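Local coordinates for cyanophycinase-like exopeptidase (actinobacterium SCGC AAA027-L06, PDB 6NQC), which probably hydrolyses peptide bonds as a serine peptidase of family S51, the family that includes cyanophycinase and dipeptidase E, at residues G24-V29 / F178-N183; L35-E40 / V235-V240; K92-L97 / V108-D113; G156-V159 / V164-F167. All coordinates share one frame; numbering follows the deposited sequence.

Overall arrangement
Contacts 1, 2 and 3 all reach the central mixed sheet. Strand 26-29 (contact 1) lies inside it, strand 232-236 (contact 2) two places further along, and strand 90-93 (contact 3) forms its outermost strand on the other flank. Contact 4 joins the end of helix 155-158 to the loop after strand 163-164, about 13 Å from contact 1 between centres, and Phe178 N probably donates to Val159 O over 2.8 Å. Contacts 1 and 2 touch where Val29 CG1 meets Leu38 CD1 at 3.6 Å, and their segments alternate along the chain. Contacts 3 and 4 follow in series within the loop closed by contact 1. Contact 4 holds Gly156 of a probable nucleophile elbow, and Leu28 of contact 1 lies near it.

Contact 1. Residues G24-V29 / F178-N183; sequences GSLGLV and FGIIEN
Leu26 of strand 26-29 reaches across to Ile180 and Ile181, which belong to an irregular loop ahead of strand 184-187. From the strand its CB already points at the loop, and with CG anti to the backbone N (chi1 -168°) the branch point is carried further out, where it divides between the two isoleucines. CD1 turns to the tip of Ile180, meeting its CD1 at 4.0 Å. The other methyl, CD2, presses on the branch methyl CG2 of Ile181 at 3.5 Å, tighter than usual van der Waals contact. In both pairs the chains run at a slant to each other, and methyl meets methyl. A second, looser contact lies two residues along the strand, where Leu28 CD2 faces Ile181 CD1 at 4.3 Å. Ile181 thus serves both leucines: with CG1 between the backbone N and carbonyl carbon (chi1 50°), CD1 is sent toward Leu28 while CG2 faces Leu26. The residue types fit: leucine's fork can serve two neighbours from one strand position, and beta-branched isoleucine gives a loop without regular backbone pairing a bulky apolar face. Gly27, between the leucines, pairs through its backbone with Leu150 and Gly152 of strand 149-153, while Leu26 pairs with Lys225. The loop packs against the Leu26 and Leu28 side of strand 26-29, with Trp144 of helix 135-145 touching both Leu26 and Ile180 and Trp232 of strand 232-236 packing on both leucines.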
loop_
_atom_site.group_PDB
_atom_site.type_symbol
_atom_site.label_atom_id
_atom_site.label_comp_id
_atom_site.label_asym_id
_atom_site.label_seq_id
_atom_site.Cartn_x
_atom_site.Cartn_y
_atom_site.Cartn_z
ATOM N N GLY A 24 -6.940 3.839 -11.061
ATOM C CA GLY A 24 -5.512 3.990 -11.073
ATOM C C GLY A 24 -4.769 2.695 -10.775
ATOM O O GLY A 24 -5.309 1.677 -10.332
ATOM N N SER A 25 -3.473 2.744 -11.016
ATOM C CA SER A 25 -2.624 1.601 -10.698
ATOM C C SER A 25 -2.624 1.356 -9.189
ATOM O O SER A 25 -2.666 2.293 -8.383
ATOM C CB SER A 25 -1.190 1.841 -11.159
ATOM O OG SER A 25 -1.177 1.966 -12.583
ATOM N N LEU A 26 -2.534 0.086 -8.822
ATOM C CA LEU A 26 -2.549 -0.360 -7.433
ATOM C C LEU A 26 -1.294 -1.186 -7.179
ATOM O O LEU A 26 -1.112 -2.249 -7.794
ATOM C CB LEU A 26 -3.801 -1.183 -7.141
ATOM C CG LEU A 26 -4.078 -1.479 -5.660
ATOM C CD1 LEU A 26 -4.152 -0.233 -4.855
ATOM C CD2 LEU A 26 -5.408 -2.222 -5.608
ATOM N N GLY A 27 -0.464 -0.729 -6.248
ATOM C CA GLY A 27 0.783 -1.387 -5.905
ATOM C C GLY A 27 0.761 -1.979 -4.499
ATOM O O GLY A 27 0.442 -1.300 -3.524
ATOM N N LEU A 28 1.145 -3.243 -4.417
ATOM C CA LEU A 28 1.341 -3.954 -3.148
ATOM C C LEU A 28 2.819 -4.264 -2.980
ATOM O O LEU A 28 3.398 -5.017 -3.779
ATOM C CB LEU A 28 0.513 -5.245 -3.134
ATOM C CG LEU A 28 -0.920 -5.122 -3.649
ATOM C CD1 LEU A 28 -1.587 -6.465 -3.771
ATOM C CD2 LEU A 28 -1.691 -4.204 -2.725
ATOM N N VAL A 29 3.455 -3.679 -1.954
ATOM C CA VAL A 29 4.904 -3.750 -1.792
ATOM C C VAL A 29 5.238 -4.500 -0.512
ATOM O O VAL A 29 4.693 -4.203 0.550
ATOM C CB VAL A 29 5.518 -2.348 -1.787
ATOM C CG1 VAL A 29 7.025 -2.384 -1.705
ATOM C CG2 VAL A 29 5.109 -1.599 -3.112
ATOM N N PHE A 178 -9.369 -1.232 4.800
ATOM C CA PHE A 178 -10.054 -0.331 3.875
ATOM C C PHE A 178 -10.846 -1.097 2.831
ATOM O O PHE A 178 -11.799 -0.556 2.281
ATOM C CB PHE A 178 -9.035 0.579 3.195
ATOM C CG PHE A 178 -8.163 1.358 4.146
ATOM C CD1 PHE A 178 -8.644 1.785 5.377
ATOM C CD2 PHE A 178 -6.859 1.654 3.812
ATOM C CE1 PHE A 178 -7.834 2.508 6.224
ATOM C CE2 PHE A 178 -6.036 2.359 4.666
ATOM C CZ PHE A 178 -6.505 2.818 5.833
ATOM N N GLY A 179 -10.460 -2.346 2.530
ATOM C CA GLY A 179 -11.254 -3.232 1.707
ATOM C C GLY A 179 -11.310 -2.899 0.225
ATOM O O GLY A 179 -12.305 -3.184 -0.416
ATOM N N ILE A 180 -10.256 -2.347 -0.339
ATOM C CA ILE A 180 -10.272 -2.062 -1.763
ATOM C C ILE A 180 -9.710 -3.166 -2.647
ATOM O O ILE A 180 -9.937 -3.138 -3.863
ATOM C CB ILE A 180 -9.514 -0.746 -2.045
ATOM C CG1 ILE A 180 -8.085 -0.855 -1.577
ATOM C CG2 ILE A 180 -10.291 0.403 -1.412
ATOM C CD1 ILE A 180 -7.209 0.143 -2.247
ATOM N N ILE A 181 -8.920 -4.086 -2.110
ATOM C CA ILE A 181 -8.736 -5.373 -2.760
ATOM C C ILE A 181 -9.685 -6.321 -2.030
ATOM O O ILE A 181 -9.470 -6.693 -0.865
ATOM C CB ILE A 181 -7.289 -5.830 -2.754
ATOM C CG1 ILE A 181 -6.646 -5.760 -1.372
ATOM C CG2 ILE A 181 -6.456 -4.928 -3.662
ATOM C CD1 ILE A 181 -5.233 -6.216 -1.361
ATOM N N GLU A 182 -10.791 -6.659 -2.669
ATOM C CA GLU A 182 -11.857 -7.325 -1.932
ATOM C C GLU A 182 -11.545 -8.789 -1.665
ATOM O O GLU A 182 -12.002 -9.347 -0.648
ATOM C CB GLU A 182 -13.185 -7.193 -2.690
ATOM C CG GLU A 182 -14.103 -6.089 -2.138
ATOM C CD GLU A 182 -15.332 -5.816 -3.016
ATOM O OE1 GLU A 182 -15.873 -6.779 -3.620
ATOM O OE2 GLU A 182 -15.752 -4.629 -3.092
ATOM N N ASN A 183 -10.811 -9.439 -2.569
ATOM C CA ASN A 183 -10.623 -10.887 -2.476
ATOM C C ASN A 183 -9.171 -11.298 -2.297
ATOM O O ASN A 183 -8.855 -12.484 -2.420
ATOM C CB ASN A 183 -11.209 -11.573 -3.713
ATOM C CG ASN A 183 -10.449 -11.270 -4.970
ATOM O OD1 ASN A 183 -9.947 -10.166 -5.160
ATOM N ND2 ASN A 183 -10.366 -12.257 -5.851
#

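Contact 2. Residues L35-E40 / V235-V240; sequences LPALAE and VGDAKV
Ala37 and Leu38, in the short turn that leads into helix 39-51, face Gly236 and Asp237 at the point where strand 232-236 of the central sheet runs out. The meeting is light and partly open. Leu38 does the apolar part: with CG beside the backbone N (chi1 -70°) its far end swings nearer to the strand than its CB does, and CD2 comes to 4.5 Å from Gly236 CA. That methyl lies over bare backbone, since glycine has nothing on this side. The glycine has a second reason for its place, because its phi of 105° and psi of -156° fall in a region of backbone space largely closed to residues with a side chain. Beyond it, Asp237 brings its carboxylate back toward the turn, with OD2 4.1 Å from Ala37 CB, a mere touch for which a small methyl is well suited. A water does the polar bridging, donating to Ala37 O over 2.7 Å and, weakly, to Asp237 OD1 over 3.4 Å. This is a strand end meeting a helix start: residues 36-37 form a 3-10 turn, Leu38 takes the N-cap position, and Ala39 N bonds to Pro36 O at 3.0 Å. Leu38 has no polar group with which to cap the helix, so its side chain is given wholly to packing. On the strand side Asp237 is paired through its backbone with Val220, whose side chain also touches Ala37. Gln83 NE2 of helix 70-87 is hydrogen-bonded to Leu35 O.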
loop_
_atom_site.group_PDB
_atom_site.type_symbol
_atom_site.label_atom_id
_atom_site.label_comp_id
_atom_site.label_asym_id
_atom_site.label_seq_id
_atom_site.Cartn_x
_atom_site.Cartn_y
_atom_site.Cartn_z
ATOM N N LEU A 35 13.142 3.407 -1.574
ATOM C CA LEU A 35 14.566 3.099 -1.720
ATOM C C LEU A 35 14.976 2.940 -3.183
ATOM O O LEU A 35 14.128 2.709 -4.063
ATOM C CB LEU A 35 14.967 1.849 -0.935
ATOM C CG LEU A 35 14.902 2.026 0.591
ATOM C CD1 LEU A 35 15.559 0.825 1.267
ATOM C CD2 LEU A 35 15.507 3.341 1.094
ATOM N N PRO A 36 16.271 3.095 -3.494
ATOM C CA PRO A 36 16.695 3.049 -4.907
ATOM C C PRO A 36 16.234 1.821 -5.661
ATOM O O PRO A 36 15.843 1.927 -6.842
ATOM C CB PRO A 36 18.233 3.096 -4.807
ATOM C CG PRO A 36 18.497 3.836 -3.557
ATOM C CD PRO A 36 17.385 3.428 -2.588
ATOM N N ALA A 37 16.200 0.668 -4.989
ATOM C CA ALA A 37 15.863 -0.585 -5.655
ATOM C C ALA A 37 14.431 -0.604 -6.192
ATOM O O ALA A 37 14.147 -1.340 -7.148
ATOM C CB ALA A 37 16.070 -1.758 -4.683
ATOM N N LEU A 38 13.526 0.171 -5.593
ATOM C CA LEU A 38 12.150 0.296 -6.065
ATOM C C LEU A 38 11.873 1.673 -6.652
ATOM O O LEU A 38 10.716 2.057 -6.851
ATOM C CB LEU A 38 11.168 -0.012 -4.933
ATOM C CG LEU A 38 11.124 -1.475 -4.502
ATOM C CD1 LEU A 38 10.062 -1.652 -3.418
ATOM C CD2 LEU A 38 10.847 -2.365 -5.684
ATOM N N ALA A 39 12.929 2.410 -6.979
ATOM C CA ALA A 39 12.781 3.749 -7.527
ATOM C C ALA A 39 12.093 3.730 -8.877
ATOM O O ALA A 39 11.224 4.570 -9.130
ATOM C CB ALA A 39 14.155 4.432 -7.616
ATOM N N GLU A 40 12.459 2.804 -9.773
ATOM C CA GLU A 40 11.796 2.802 -11.062
ATOM C C GLU A 40 10.356 2.312 -10.941
ATOM O O GLU A 40 9.481 2.777 -11.690
ATOM C CB GLU A 40 12.550 1.951 -12.078
ATOM C CG GLU A 40 11.898 1.979 -13.498
ATOM C CD GLU A 40 11.454 3.390 -13.964
ATOM O OE1 GLU A 40 10.232 3.585 -14.229
ATOM O OE2 GLU A 40 12.323 4.286 -14.072
ATOM N N VAL A 235 7.120 -7.224 -9.634
ATOM C CA VAL A 235 8.207 -6.277 -9.848
ATOM C C VAL A 235 9.202 -6.419 -8.698
ATOM O O VAL A 235 8.830 -6.698 -7.552
ATOM C CB VAL A 235 7.683 -4.824 -9.942
ATOM C CG1 VAL A 235 8.848 -3.848 -10.093
ATOM C CG2 VAL A 235 6.697 -4.659 -11.100
ATOM N N GLY A 236 10.476 -6.228 -9.011
ATOM C CA GLY A 236 11.484 -6.128 -7.981
ATOM C C GLY A 236 12.361 -7.358 -7.827
ATOM O O GLY A 236 12.537 -8.173 -8.730
ATOM N N ASP A 237 12.918 -7.484 -6.640
ATOM C CA ASP A 237 14.092 -8.315 -6.403
ATOM C C ASP A 237 13.801 -9.770 -6.091
ATOM O O ASP A 237 14.660 -10.618 -6.368
ATOM C CB ASP A 237 14.911 -7.692 -5.262
ATOM C CG ASP A 237 15.753 -6.483 -5.726
ATOM O OD1 ASP A 237 15.738 -6.152 -6.930
ATOM O OD2 ASP A 237 16.403 -5.846 -4.874
ATOM N N ALA A 238 12.623 -10.118 -5.544
ATOM C CA ALA A 238 12.380 -11.501 -5.155
ATOM C C ALA A 238 11.016 -12.027 -5.611
ATOM O O ALA A 238 10.605 -11.779 -6.745
ATOM C CB ALA A 238 12.557 -11.652 -3.634
ATOM N N LYS A 239 10.328 -12.786 -4.758
ATOM C CA LYS A 239 9.163 -13.531 -5.210
ATOM C C LYS A 239 7.856 -13.077 -4.566
ATOM O O LYS A 239 7.814 -12.490 -3.485
ATOM C CB LYS A 239 9.345 -15.032 -4.957
ATOM C CG LYS A 239 10.685 -15.590 -5.431
ATOM C CD LYS A 239 10.752 -17.108 -5.179
ATOM C CE LYS A 239 12.180 -17.659 -5.277
ATOM N NZ LYS A 239 12.568 -18.410 -4.035
ATOM N N VAL A 240 6.791 -13.360 -5.289
ATOM C CA VAL A 240 5.429 -13.322 -4.784
ATOM C C VAL A 240 4.958 -14.764 -4.685
ATOM O O VAL A 240 5.079 -15.534 -5.651
ATOM C CB VAL A 240 4.499 -12.526 -5.706
ATOM C CG1 VAL A 240 3.046 -12.711 -5.282
ATOM C CG2 VAL A 240 4.895 -11.073 -5.705
HETATM O O HOH W 1 15.817 -3.045 -8.403
#

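Contact 3. Residues K92-L97 / V108-D113. With SO4 (sulfate ion), chain B.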
loop_
_atom_site.group_PDB
_atom_site.type_symbol
_atom_site.label_atom_id
_atom_site.label_comp_id
_atom_site.label_asym_id
_atom_site.label_seq_id
_atom_site.Cartn_x
_atom_site.Cartn_y
_atom_site.Cartn_z
ATOM N N LYS A 92 4.716 15.416 -1.408
ATOM C CA LYS A 92 3.815 16.036 -0.448
ATOM C C LYS A 92 3.695 15.064 0.720
ATOM O O LYS A 92 3.012 14.040 0.594
ATOM C CB LYS A 92 2.448 16.317 -1.060
ATOM C CG LYS A 92 2.526 17.250 -2.275
ATOM C CD LYS A 92 2.875 18.648 -1.841
ATOM C CE LYS A 92 2.253 19.691 -2.754
ATOM N NZ LYS A 92 2.867 21.027 -2.517
ATOM N N PHE A 93 4.403 15.343 1.806
ATOM C CA PHE A 93 4.280 14.585 3.054
ATOM C C PHE A 93 3.059 15.048 3.813
ATOM O O PHE A 93 2.917 16.234 4.098
ATOM C CB PHE A 93 5.539 14.789 3.887
ATOM C CG PHE A 93 5.653 13.913 5.086
ATOM C CD1 PHE A 93 5.994 12.570 4.965
ATOM C CD2 PHE A 93 5.514 14.450 6.353
ATOM C CE1 PHE A 93 6.124 11.788 6.056
ATOM C CE2 PHE A 93 5.676 13.672 7.466
ATOM C CZ PHE A 93 5.989 12.342 7.326
ATOM N N LEU A 94 2.166 14.125 4.122
ATOM C CA LEU A 94 0.917 14.441 4.834
ATOM C C LEU A 94 1.068 13.952 6.255
ATOM O O LEU A 94 0.917 12.746 6.511
ATOM C CB LEU A 94 -0.282 13.753 4.192
ATOM C CG LEU A 94 -1.269 14.645 3.458
ATOM C CD1 LEU A 94 -0.516 15.325 2.340
ATOM C CD2 LEU A 94 -2.423 13.853 2.918
ATOM N N PRO A 95 1.395 14.828 7.208
ATOM C CA PRO A 95 1.689 14.324 8.591
ATOM C C PRO A 95 0.406 13.985 9.350
ATOM O O PRO A 95 0.020 14.651 10.259
ATOM C CB PRO A 95 2.417 15.527 9.199
ATOM C CG PRO A 95 1.898 16.742 8.464
ATOM C CD PRO A 95 1.635 16.282 7.061
ATOM N N VAL A 96 -0.292 12.954 8.868
ATOM C CA VAL A 96 -1.546 12.522 9.483
ATOM C C VAL A 96 -1.168 11.454 10.501
ATOM O O VAL A 96 -0.911 10.304 10.150
ATOM C CB VAL A 96 -2.550 12.008 8.455
ATOM C CG1 VAL A 96 -3.748 11.370 9.123
ATOM C CG2 VAL A 96 -2.999 13.156 7.565
ATOM N N LEU A 97 -1.093 11.846 11.771
ATOM C CA LEU A 97 -0.541 10.955 12.777
ATOM C C LEU A 97 -1.579 10.416 13.741
ATOM O O LEU A 97 -1.314 9.411 14.412
ATOM C CB LEU A 97 0.554 11.669 13.562
ATOM C CG LEU A 97 1.612 12.387 12.735
ATOM C CD1 LEU A 97 2.701 12.943 13.646
ATOM C CD2 LEU A 97 2.231 11.494 11.673
ATOM N N VAL A 108 -7.391 16.730 2.959
ATOM C CA VAL A 108 -8.421 16.081 2.148
ATOM C C VAL A 108 -8.460 16.660 0.753
ATOM O O VAL A 108 -8.700 15.927 -0.219
ATOM C CB VAL A 108 -9.790 16.202 2.874
ATOM C CG1 VAL A 108 -10.948 15.732 1.985
ATOM C CG2 VAL A 108 -9.770 15.427 4.163
ATOM N N GLU A 109 -8.186 17.960 0.616
ATOM C CA GLU A 109 -8.141 18.540 -0.723
ATOM C C GLU A 109 -6.929 18.051 -1.518
ATOM O O GLU A 109 -7.045 17.755 -2.706
ATOM C CB GLU A 109 -8.143 20.057 -0.643
ATOM C CG GLU A 109 -9.549 20.667 -0.591
ATOM C CD GLU A 109 -10.439 20.279 -1.784
ATOM O OE1 GLU A 109 -11.672 20.154 -1.590
ATOM O OE2 GLU A 109 -9.910 20.109 -2.906
ATOM N N LEU A 110 -5.778 17.902 -0.859
ATOM C CA LEU A 110 -4.548 17.487 -1.529
ATOM C C LEU A 110 -4.629 16.075 -2.107
ATOM O O LEU A 110 -4.074 15.797 -3.182
ATOM C CB LEU A 110 -3.386 17.532 -0.545
ATOM C CG LEU A 110 -2.455 18.743 -0.587
ATOM C CD1 LEU A 110 -1.563 18.738 0.671
ATOM C CD2 LEU A 110 -1.636 18.809 -1.837
ATOM N N VAL A 111 -5.268 15.148 -1.392
ATOM C CA VAL A 111 -5.270 13.761 -1.841
ATOM C C VAL A 111 -6.163 13.548 -3.046
ATOM O O VAL A 111 -6.116 12.483 -3.671
ATOM C CB VAL A 111 -5.721 12.780 -0.741
ATOM C CG1 VAL A 111 -4.660 12.726 0.358
ATOM C CG2 VAL A 111 -7.086 13.178 -0.178
ATOM N N LYS A 112 -6.977 14.535 -3.392
ATOM C CA LYS A 112 -7.973 14.357 -4.427
ATOM C C LYS A 112 -7.423 14.598 -5.823
ATOM O O LYS A 112 -8.111 14.288 -6.801
ATOM C CB LYS A 112 -9.178 15.284 -4.178
ATOM C CG LYS A 112 -10.012 14.846 -2.984
ATOM C CD LYS A 112 -11.350 15.544 -2.934
ATOM C CE LYS A 112 -11.581 16.168 -1.563
ATOM N NZ LYS A 112 -12.985 15.981 -1.071
ATOM N N ASP A 113 -6.202 15.117 -5.940
ATOM C CA ASP A 113 -5.525 15.193 -7.255
ATOM C C ASP A 113 -4.034 14.874 -7.092
ATOM O O ASP A 113 -3.183 15.764 -7.016
ATOM C CB ASP A 113 -5.753 16.576 -7.877
ATOM C CG ASP A 113 -5.216 16.690 -9.285
ATOM O OD1 ASP A 113 -4.551 15.740 -9.760
ATOM O OD2 ASP A 113 -5.463 17.748 -9.893
HETATM S S SO4 B . 5.886 19.001 2.049
HETATM O O1 SO4 B . 5.658 19.388 3.459
HETATM O O2 SO4 B . 7.097 19.644 1.533
HETATM O O3 SO4 B . 4.741 19.422 1.212
HETATM O O4 SO4 B . 6.107 17.558 1.993
#
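Leu94 packs against Leu110 and Val111, one methyl to each. Its CD2 meets Val111 CG1 at 3.6 Å, the two chains lying at a slant, while its CD1 lies 3.9 Å from Leu110 CD1 as the two leucines run antiparallel alongside one another. Leu110 forks as well: its CD2 meets Lys92 CE at 4.1 Å, the two side chains set roughly perpendicular. Lysine suits this partly exposed position because its carbon chain can touch a leucine while the ammonium group extends beyond, here to a salt bridge with Glu90. Bends at chi2 (-71°) and chi3 bring CE to Leu110 CD2.

Behind these side chains stand two turns. Leu94 lies just before an inverse gamma turn centred on Pro95, closed by Val96 N to Leu94 O at 2.7 Å. Leu110 opens a type I turn to Asp113 as helix 105-110 gives out. The helix belongs to the beta-alpha-beta crossover that leads from strand 90-93 to strand 116-119, past strand 57-61, and Leu59 of that middle strand touches Lys92, Leu94 and Val111.

A sulfate, probably from the crystallisation liquor, sits beside the strand. Its O4 receives Phe93 N at 2.8 Å in a nearly straight bond (170°), and Arg81 NH2 binds the ion too. Between these two segments the contact is apolar throughout, so it rests on carbon packing and burial; polar chemistry enters beside it, in the salt bridge of Lys92 with Glu90 and at the sulfate, where a backbone N-H and Arg81 both bond to the ion.

Contact 4. Residues G156-V159 / V164-F167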
loop_
_atom_site.group_PDB
_atom_site.type_symbol
_atom_site.label_atom_id
_atom_site.label_comp_id
_atom_site.label_asym_id
_atom_site.label_seq_id
_atom_site.Cartn_x
_atom_site.Cartn_y
_atom_site.Cartn_z
ATOM N N GLY A 156 1.215 -0.891 4.970
ATOM C CA GLY A 156 0.388 -0.173 4.019
ATOM C C GLY A 156 -0.278 -1.064 3.001
ATOM O O GLY A 156 -1.348 -0.738 2.482
ATOM N N ALA A 157 0.346 -2.184 2.690
ATOM C CA ALA A 157 -0.289 -3.181 1.854
ATOM C C ALA A 157 -1.326 -3.994 2.632
ATOM O O ALA A 157 -2.382 -4.350 2.095
ATOM C CB ALA A 157 0.775 -4.089 1.255
ATOM N N MET A 158 -1.059 -4.294 3.908
ATOM C CA MET A 158 -1.989 -5.128 4.687
ATOM C C MET A 158 -3.342 -4.453 4.853
ATOM O O MET A 158 -4.394 -5.118 4.860
ATOM C CB MET A 158 -1.379 -5.452 6.058
ATOM C CG MET A 158 -0.097 -6.295 5.959
ATOM S SD MET A 158 0.761 -6.536 7.526
ATOM C CE MET A 158 -0.489 -7.483 8.435
ATOM N N VAL A 159 -3.351 -3.123 4.980
ATOM C CA VAL A 159 -4.617 -2.477 5.318
ATOM C C VAL A 159 -5.523 -2.300 4.104
ATOM O O VAL A 159 -6.665 -1.862 4.253
ATOM C CB VAL A 159 -4.423 -1.094 5.959
ATOM C CG1 VAL A 159 -3.640 -1.190 7.270
ATOM C CG2 VAL A 159 -3.689 -0.174 4.988
ATOM N N VAL A 164 -7.368 -7.170 8.767
ATOM C CA VAL A 164 -5.953 -7.154 9.135
ATOM C C VAL A 164 -5.776 -8.122 10.297
ATOM O O VAL A 164 -6.401 -7.924 11.345
ATOM C CB VAL A 164 -5.470 -5.750 9.528
ATOM C CG1 VAL A 164 -4.036 -5.812 9.940
ATOM C CG2 VAL A 164 -5.702 -4.755 8.338
ATOM N N PRO A 165 -4.930 -9.156 10.173
ATOM C CA PRO A 165 -4.823 -10.161 11.252
ATOM C C PRO A 165 -4.217 -9.563 12.505
ATOM O O PRO A 165 -3.299 -8.748 12.435
ATOM C CB PRO A 165 -3.876 -11.207 10.675
ATOM C CG PRO A 165 -3.057 -10.403 9.649
ATOM C CD PRO A 165 -3.999 -9.440 9.068
ATOM N N ASN A 166 -4.735 -9.982 13.647
ATOM C CA ASN A 166 -4.221 -9.556 14.949
ATOM C C ASN A 166 -3.641 -10.751 15.695
ATOM O O ASN A 166 -4.391 -11.546 16.292
ATOM C CB ASN A 166 -5.305 -8.874 15.784
ATOM C CG ASN A 166 -4.729 -8.112 16.974
ATOM O OD1 ASN A 166 -3.711 -8.510 17.542
ATOM N ND2 ASN A 166 -5.382 -7.023 17.357
ATOM N N PHE A 167 -2.293 -10.825 15.712
ATOM C CA PHE A 167 -1.605 -11.937 16.373
ATOM C C PHE A 167 -1.871 -11.972 17.866
ATOM O O PHE A 167 -1.843 -13.037 18.485
ATOM C CB PHE A 167 -0.071 -11.875 16.253
ATOM C CG PHE A 167 0.422 -11.471 14.935
ATOM C CD1 PHE A 167 1.465 -10.571 14.825
ATOM C CD2 PHE A 167 -0.160 -11.987 13.797
ATOM C CE1 PHE A 167 1.912 -10.183 13.600
ATOM C CE2 PHE A 167 0.281 -11.601 12.558
ATOM C CZ PHE A 167 1.326 -10.706 12.454
#
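Met158 and Val164 meet through well-staggered torsions: Met158 holds CG beside its backbone N (chi1 -64°), and a turn about the CG-SD bond (chi3 64°) then directs CE toward the 164-167 loop. There the methyl lies 4.1 Å from Pro165 CD and 4.2 Å from Val164 CG1, with the methionine and proline side chains nearly square to one another. In Val164 CG1 is anti to the backbone N (chi1 178°), which puts CG2 beside the backbone N and anti to the carbonyl carbon, facing the helix end, 3.7 Å from Met158 O and 3.9 Å from Val159 CA. Val159 adds its own CG1 at 4.3 Å from Val164 CG2. A flexible, unbranched methionine can follow the contour of a rigid proline, while the compact valine fits against the backbone where the helix ends. Gly156, two residues before Met158, belongs to what is probably the nucleophile elbow (Gly152, Ser154, Gly156), so the contact packs the end of the helix that follows it. Val164 pairs through its backbone with Thr175 in a two-stranded antiparallel ribbon. Around this core, Leu127 of helix 124-131 touches Val159 and Pro124 touches Val164, while Ile204 and Leu205 of helix 199-205 cover Pro165.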